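Local coordinates for DNA replication licensing factor MCM related protein (Thermoplasma acidophilum, PDB 4ME3), which is the N-terminal domain of an archaeal MCM protein, which probably binds single-stranded DNA and helps unwind the duplex as part of an ATP-driven replicative helicase, at residues A[199-204]-A[213-218]; A[234-239]-A[257-262]. One frame throughout, in Å; residues are numbered along the deposited sequence.

Contact 1 of 2, residues A[199-204]-A[213-218]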
loop_
_atom_site.group_PDB
_atom_site.type_symbol
_atom_site.label_atom_id
_atom_site.label_comp_id
_atom_site.label_asym_id
_atom_site.label_seq_id
_atom_site.Cartn_x
_atom_site.Cartn_y
_atom_site.Cartn_z
ATOM N N GLU A 199 6.321 12.902 10.417
ATOM C CA GLU A 199 5.323 13.611 11.211
ATOM C C GLU A 199 5.093 15.000 10.649
ATOM O O GLU A 199 6.038 15.759 10.460
ATOM C CB GLU A 199 5.757 13.714 12.673
ATOM C CG GLU A 199 4.771 14.493 13.524
ATOM C CD GLU A 199 5.168 14.544 14.983
ATOM O OE1 GLU A 199 4.511 13.864 15.799
ATOM O OE2 GLU A 199 6.129 15.269 15.312
ATOM N N ILE A 200 3.834 15.331 10.373
ATOM C CA ILE A 200 3.489 16.673 9.926
ATOM C C ILE A 200 2.635 17.386 10.973
ATOM O O ILE A 200 2.006 16.753 11.814
ATOM C CB ILE A 200 2.745 16.669 8.574
ATOM C CG1 ILE A 200 1.407 15.937 8.683
ATOM C CG2 ILE A 200 3.611 16.029 7.494
ATOM C CD1 ILE A 200 0.499 16.171 7.488
ATOM N N GLN A 201 2.621 18.709 10.902
ATOM C CA GLN A 201 1.862 19.519 11.844
ATOM C C GLN A 201 1.010 20.530 11.094
ATOM O O GLN A 201 1.368 20.966 10.002
ATOM C CB GLN A 201 2.815 20.251 12.789
ATOM C CG GLN A 201 2.115 20.994 13.907
ATOM C CD GLN A 201 3.088 21.623 14.880
ATOM O OE1 GLN A 201 4.215 21.961 14.516
ATOM N NE2 GLN A 201 2.660 21.776 16.130
ATOM N N GLU A 202 -0.119 20.905 11.684
ATOM C CA GLU A 202 -0.985 21.905 11.081
ATOM C C GLU A 202 -0.223 23.213 10.927
ATOM O O GLU A 202 0.573 23.575 11.789
ATOM C CB GLU A 202 -2.227 22.131 11.946
ATOM C CG GLU A 202 -3.162 20.938 12.005
ATOM C CD GLU A 202 -4.412 21.214 12.820
ATOM O OE1 GLU A 202 -4.279 21.510 14.023
ATOM O OE2 GLU A 202 -5.524 21.137 12.252
ATOM N N ASP A 203 -0.469 23.907 9.821
ATOM C CA ASP A 203 0.132 25.211 9.579
ATOM C C ASP A 203 -0.503 26.235 10.516
ATOM O O ASP A 203 -1.700 26.497 10.423
ATOM C CB ASP A 203 -0.090 25.630 8.126
ATOM C CG ASP A 203 0.579 26.950 7.787
ATOM O OD1 ASP A 203 0.932 27.701 8.720
ATOM O OD2 ASP A 203 0.750 27.237 6.584
ATOM N N PRO A 204 0.297 26.817 11.423
ATOM C CA PRO A 204 -0.227 27.792 12.385
ATOM C C PRO A 204 -0.926 28.965 11.703
ATOM O O PRO A 204 -2.114 29.174 11.947
ATOM C CB PRO A 204 1.029 28.276 13.115
ATOM C CG PRO A 204 2.020 27.185 12.937
ATOM C CD PRO A 204 1.746 26.611 11.586
ATOM N N PRO A 213 -1.455 23.745 17.204
ATOM C CA PRO A 213 -1.464 22.958 15.963
ATOM C C PRO A 213 -1.251 21.476 16.240
ATOM O O PRO A 213 -0.311 21.114 16.944
ATOM C CB PRO A 213 -0.280 23.529 15.172
ATOM C CG PRO A 213 -0.007 24.870 15.778
ATOM C CD PRO A 213 -0.371 24.739 17.220
ATOM N N GLN A 214 -2.108 20.628 15.683
ATOM C CA GLN A 214 -2.032 19.192 15.938
ATOM C C GLN A 214 -1.116 18.502 14.931
ATOM O O GLN A 214 -0.791 19.064 13.886
ATOM C CB GLN A 214 -3.433 18.570 15.917
ATOM C CG GLN A 214 -4.308 19.054 17.070
ATOM C CD GLN A 214 -5.692 18.424 17.090
ATOM O OE1 GLN A 214 -5.923 17.368 16.501
ATOM N NE2 GLN A 214 -6.622 19.077 17.777
ATOM N N ARG A 215 -0.700 17.284 15.258
ATOM C CA ARG A 215 0.234 16.545 14.418
ATOM C C ARG A 215 -0.328 15.189 14.027
ATOM O O ARG A 215 -1.206 14.647 14.696
ATOM C CB ARG A 215 1.562 16.355 15.156
ATOM C CG ARG A 215 2.270 17.654 15.488
ATOM C CD ARG A 215 3.448 17.436 16.428
ATOM N NE ARG A 215 4.149 18.691 16.711
ATOM C CZ ARG A 215 5.400 18.974 16.350
ATOM N NH1 ARG A 215 6.147 18.093 15.694
ATOM N NH2 ARG A 215 5.917 20.154 16.661
ATOM N N ILE A 216 0.172 14.649 12.922
ATOM C CA ILE A 216 -0.164 13.293 12.530
ATOM C C ILE A 216 1.015 12.693 11.787
ATOM O O ILE A 216 1.770 13.410 11.133
ATOM C CB ILE A 216 -1.423 13.241 11.641
ATOM C CG1 ILE A 216 -1.876 11.792 11.465
ATOM C CG2 ILE A 216 -1.160 13.901 10.283
ATOM C CD1 ILE A 216 -3.246 11.646 10.821
ATOM N N THR A 217 1.180 11.382 11.911
ATOM C CA THR A 217 2.268 10.688 11.236
ATOM C C THR A 217 1.808 10.096 9.920
ATOM O O THR A 217 0.706 9.558 9.813
ATOM C CB THR A 217 2.852 9.567 12.102
ATOM O OG1 THR A 217 3.474 10.139 13.255
ATOM C CG2 THR A 217 3.891 8.768 11.323
ATOM N N ILE A 218 2.676 10.206 8.923
ATOM C CA ILE A 218 2.427 9.660 7.605
ATOM C C ILE A 218 3.423 8.538 7.389
ATOM O O ILE A 218 4.610 8.690 7.691
ATOM C CB ILE A 218 2.642 10.720 6.516
ATOM C CG1 ILE A 218 1.776 11.953 6.791
ATOM C CG2 ILE A 218 2.320 10.148 5.144
ATOM C CD1 ILE A 218 2.313 13.204 6.170
HETATM O O HOH W 1 2.166 12.242 14.997
#
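Glu199 and Arg215 reach each other through different first torsions. Glu199 holds CG anti to its own N (chi1 178°) and runs on extended, while Arg215 turns CG anti to its carbonyl carbon (chi1 -62°) and stays extended as far as NE. Arg215 NH1 then donates to Glu199 OE2 at 2.8 Å, forming a salt bridge. The carboxylate lies at the guanidinium edge, but the donor sits well above the carboxylate plane. One face of the guanidinium is covered by Gln201 OE1, which is hydrogen-bonded to Arg131 instead. The amide's other end points NE2 at Pro213 O, a 3.2 Å bond that is almost straight. A water links Glu199 OE1 to Thr217 OG1 on the same face of the sheet. These strands form an antiparallel ladder in the OB-fold part of the domain, with Ile200 and Ile216 as the hydrogen-bonded pair. Ile200 N meets Ile216 O at 2.9 Å, and the return bond runs from Ile216 N to Ile200 O. On the buried face, Ile200 CG1 rests on Ile216 CG2 at 3.6 Å. Ile200 CG2 is pressed tightly against Ile218 CD1 at 3.4 Å. Beyond the strand ends, Glu202 N bonds to Gln214 O. Glu202 OE1 accepts a bond from Gln214 N at 2.9 Å, on its anti side and tilted out of the carboxylate plane, and also pairs with Arg113.

Contact 2 of 2, residues A[234-239]-A[257-262]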
loop_
_atom_site.group_PDB
_atom_site.type_symbol
_atom_site.label_atom_id
_atom_site.label_comp_id
_atom_site.label_asym_id
_atom_site.label_seq_id
_atom_site.Cartn_x
_atom_site.Cartn_y
_atom_site.Cartn_z
ATOM N N VAL A 234 3.448 20.036 2.628
ATOM C CA VAL A 234 2.965 18.883 1.877
ATOM C C VAL A 234 1.451 18.737 1.906
ATOM O O VAL A 234 0.784 19.180 2.841
ATOM C CB VAL A 234 3.592 17.574 2.409
ATOM C CG1 VAL A 234 5.103 17.675 2.409
ATOM C CG2 VAL A 234 3.091 17.263 3.812
ATOM N N ILE A 235 0.926 18.133 0.845
ATOM C CA ILE A 235 -0.434 17.623 0.831
ATOM C C ILE A 235 -0.323 16.140 0.543
ATOM O O ILE A 235 0.269 15.738 -0.462
ATOM C CB ILE A 235 -1.294 18.269 -0.264
ATOM C CG1 ILE A 235 -1.352 19.784 -0.074
ATOM C CG2 ILE A 235 -2.694 17.665 -0.250
ATOM C CD1 ILE A 235 -1.936 20.520 -1.256
ATOM N N VAL A 236 -0.888 15.327 1.426
ATOM C CA VAL A 236 -0.797 13.887 1.292
ATOM C C VAL A 236 -2.183 13.280 1.143
ATOM O O VAL A 236 -3.079 13.552 1.939
ATOM C CB VAL A 236 -0.106 13.266 2.511
ATOM C CG1 VAL A 236 -0.070 11.747 2.395
ATOM C CG2 VAL A 236 1.304 13.827 2.643
ATOM N N ASP A 237 -2.350 12.481 0.098
ATOM C CA ASP A 237 -3.556 11.689 -0.081
ATOM C C ASP A 237 -3.235 10.290 0.416
ATOM O O ASP A 237 -2.240 9.700 0.006
ATOM C CB ASP A 237 -3.948 11.648 -1.559
ATOM C CG ASP A 237 -3.999 13.026 -2.185
ATOM O OD1 ASP A 237 -4.726 13.895 -1.659
ATOM O OD2 ASP A 237 -3.299 13.249 -3.199
ATOM N N GLY A 238 -4.056 9.754 1.308
ATOM C CA GLY A 238 -3.743 8.469 1.897
ATOM C C GLY A 238 -4.901 7.807 2.605
ATOM O O GLY A 238 -5.981 8.384 2.735
ATOM N N ILE A 239 -4.668 6.581 3.052
ATOM C CA ILE A 239 -5.665 5.831 3.796
ATOM C C ILE A 239 -5.470 6.084 5.284
ATOM O O ILE A 239 -4.373 5.903 5.822
ATOM C CB ILE A 239 -5.564 4.318 3.512
ATOM C CG1 ILE A 239 -5.554 4.064 2.003
ATOM C CG2 ILE A 239 -6.718 3.584 4.180
ATOM C CD1 ILE A 239 -5.319 2.626 1.617
ATOM N N THR A 257 -4.684 7.814 15.192
ATOM C CA THR A 257 -4.730 7.683 13.744
ATOM C C THR A 257 -3.401 8.067 13.109
ATOM O O THR A 257 -2.649 8.880 13.653
ATOM C CB THR A 257 -5.820 8.570 13.132
ATOM O OG1 THR A 257 -5.602 9.931 13.518
ATOM C CG2 THR A 257 -7.202 8.126 13.588
ATOM N N TYR A 258 -3.126 7.469 11.955
ATOM C CA TYR A 258 -2.000 7.860 11.121
ATOM C C TYR A 258 -2.416 7.685 9.668
ATOM O O TYR A 258 -3.423 7.045 9.379
ATOM C CB TYR A 258 -0.751 7.036 11.446
ATOM C CG TYR A 258 -0.806 5.580 11.036
ATOM C CD1 TYR A 258 -1.317 4.614 11.896
ATOM C CD2 TYR A 258 -0.327 5.168 9.799
ATOM C CE1 TYR A 258 -1.354 3.280 11.531
ATOM C CE2 TYR A 258 -0.363 3.840 9.425
ATOM C CZ TYR A 258 -0.876 2.899 10.296
ATOM O OH TYR A 258 -0.915 1.578 9.919
ATOM N N LEU A 259 -1.648 8.261 8.752
ATOM C CA LEU A 259 -2.021 8.235 7.349
ATOM C C LEU A 259 -1.042 7.390 6.555
ATOM O O LEU A 259 0.165 7.604 6.630
ATOM C CB LEU A 259 -2.052 9.652 6.793
ATOM C CG LEU A 259 -2.778 9.848 5.458
ATOM C CD1 LEU A 259 -4.278 9.653 5.629
ATOM C CD2 LEU A 259 -2.475 11.226 4.899
ATOM N N TYR A 260 -1.572 6.425 5.808
ATOM C CA TYR A 260 -0.773 5.638 4.879
ATOM C C TYR A 260 -0.783 6.315 3.516
ATOM O O TYR A 260 -1.813 6.364 2.838
ATOM C CB TYR A 260 -1.322 4.219 4.763
ATOM C CG TYR A 260 -0.514 3.362 3.825
ATOM C CD1 TYR A 260 0.632 2.715 4.263
ATOM C CD2 TYR A 260 -0.885 3.215 2.496
ATOM C CE1 TYR A 260 1.381 1.938 3.409
ATOM C CE2 TYR A 260 -0.138 2.439 1.628
ATOM C CZ TYR A 260 0.994 1.802 2.093
ATOM O OH TYR A 260 1.745 1.027 1.240
ATOM N N ALA A 261 0.371 6.831 3.107
ATOM C CA ALA A 261 0.450 7.683 1.927
ATOM C C ALA A 261 0.211 6.922 0.626
ATOM O O ALA A 261 0.807 5.868 0.389
ATOM C CB ALA A 261 1.802 8.380 1.877
ATOM N N ILE A 262 -0.671 7.468 -0.206
ATOM C CA ILE A 262 -0.899 6.953 -1.553
ATOM C C ILE A 262 -0.313 7.899 -2.595
ATOM O O ILE A 262 0.160 7.465 -3.647
ATOM C CB ILE A 262 -2.407 6.765 -1.829
ATOM C CG1 ILE A 262 -2.990 5.696 -0.903
ATOM C CG2 ILE A 262 -2.640 6.393 -3.278
ATOM C CD1 ILE A 262 -2.391 4.319 -1.087
#
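Gly238 and Tyr260 pack backbone to backbone, with Gly238 CA only 3.0 Å from Tyr260 O. Glycine's bare CA lets the two backbones come this close; Leu259 CG also lies close to it. Next to this point Ile239 and Tyr260 form the hydrogen-bonded pair. Tyr260 N donates to Ile239 O at 2.8 Å in a nearly straight bond, and Ile239 N returns a more bent one to Tyr260 O. A third bond, from Ile262 N to Asp237 O at 2.7 Å, lies in the carbonyl plane and ties down the corner where the chain turns.

The tight side is apolar. Leu259 has CG anti to the backbone N (chi1 -164°), which brings CG beside Gly238, and the second torsion (69°) spreads the methyls over Val236 and Gly238. CD2 meets Val236 CG1 at 3.5 Å, and CD1 lies 3.6 Å from Gly238 O. The Val236 and Leu259 side chains lie alongside, running opposite ways. Val236 CG1 also touches Ala261 CB at 3.9 Å. An alanine in place of Leu259 would probably leave Val236 CG1 without its closest methyl partner and open a gap beside Gly238.

The other side is looser. Ile239 CB and Tyr260 CB are 4.4 Å apart, and the partly exposed tyrosine leads its ring away from Ile239. Its OH bonds to Glu221. Ile239 CG1 and Ile262 CG1 make only a light contact.

The short strand segments 234-239 and 257-261 run at 105° to each other, so the paired stretch is short. Leu259 also packs on Ile124. This is an antiparallel beta hairpin, strongly bent, whose Val236, Leu259 and Ala261 face a buried apolar core, consistent with the curled barrel of an OB fold.

In the fold
Contacts 1 and 2 belong to one curled sheet, and their centres are 12 Å apart. Strand 215-221 joins them: it pairs antiparallel with 191-201 in contact 1 and parallel with 250-261, one of the two strands of contact 2. A probable hydrogen bond from Leu259 N to Thr217 O, 2.9 Å, carries the sheet across. Inside, Ile218 CD1 lies 3.7 Å from Val236 CG2, so the two contacts share apolar packing. Contact 2 is buried, its centre about 11 Å from the centre of the chain. Contact 1 lies farther out, its centre about 22 Å from the same point, and is partly exposed. Both are away from the zinc site of Cys147, Cys150, Cys169 and Cys172.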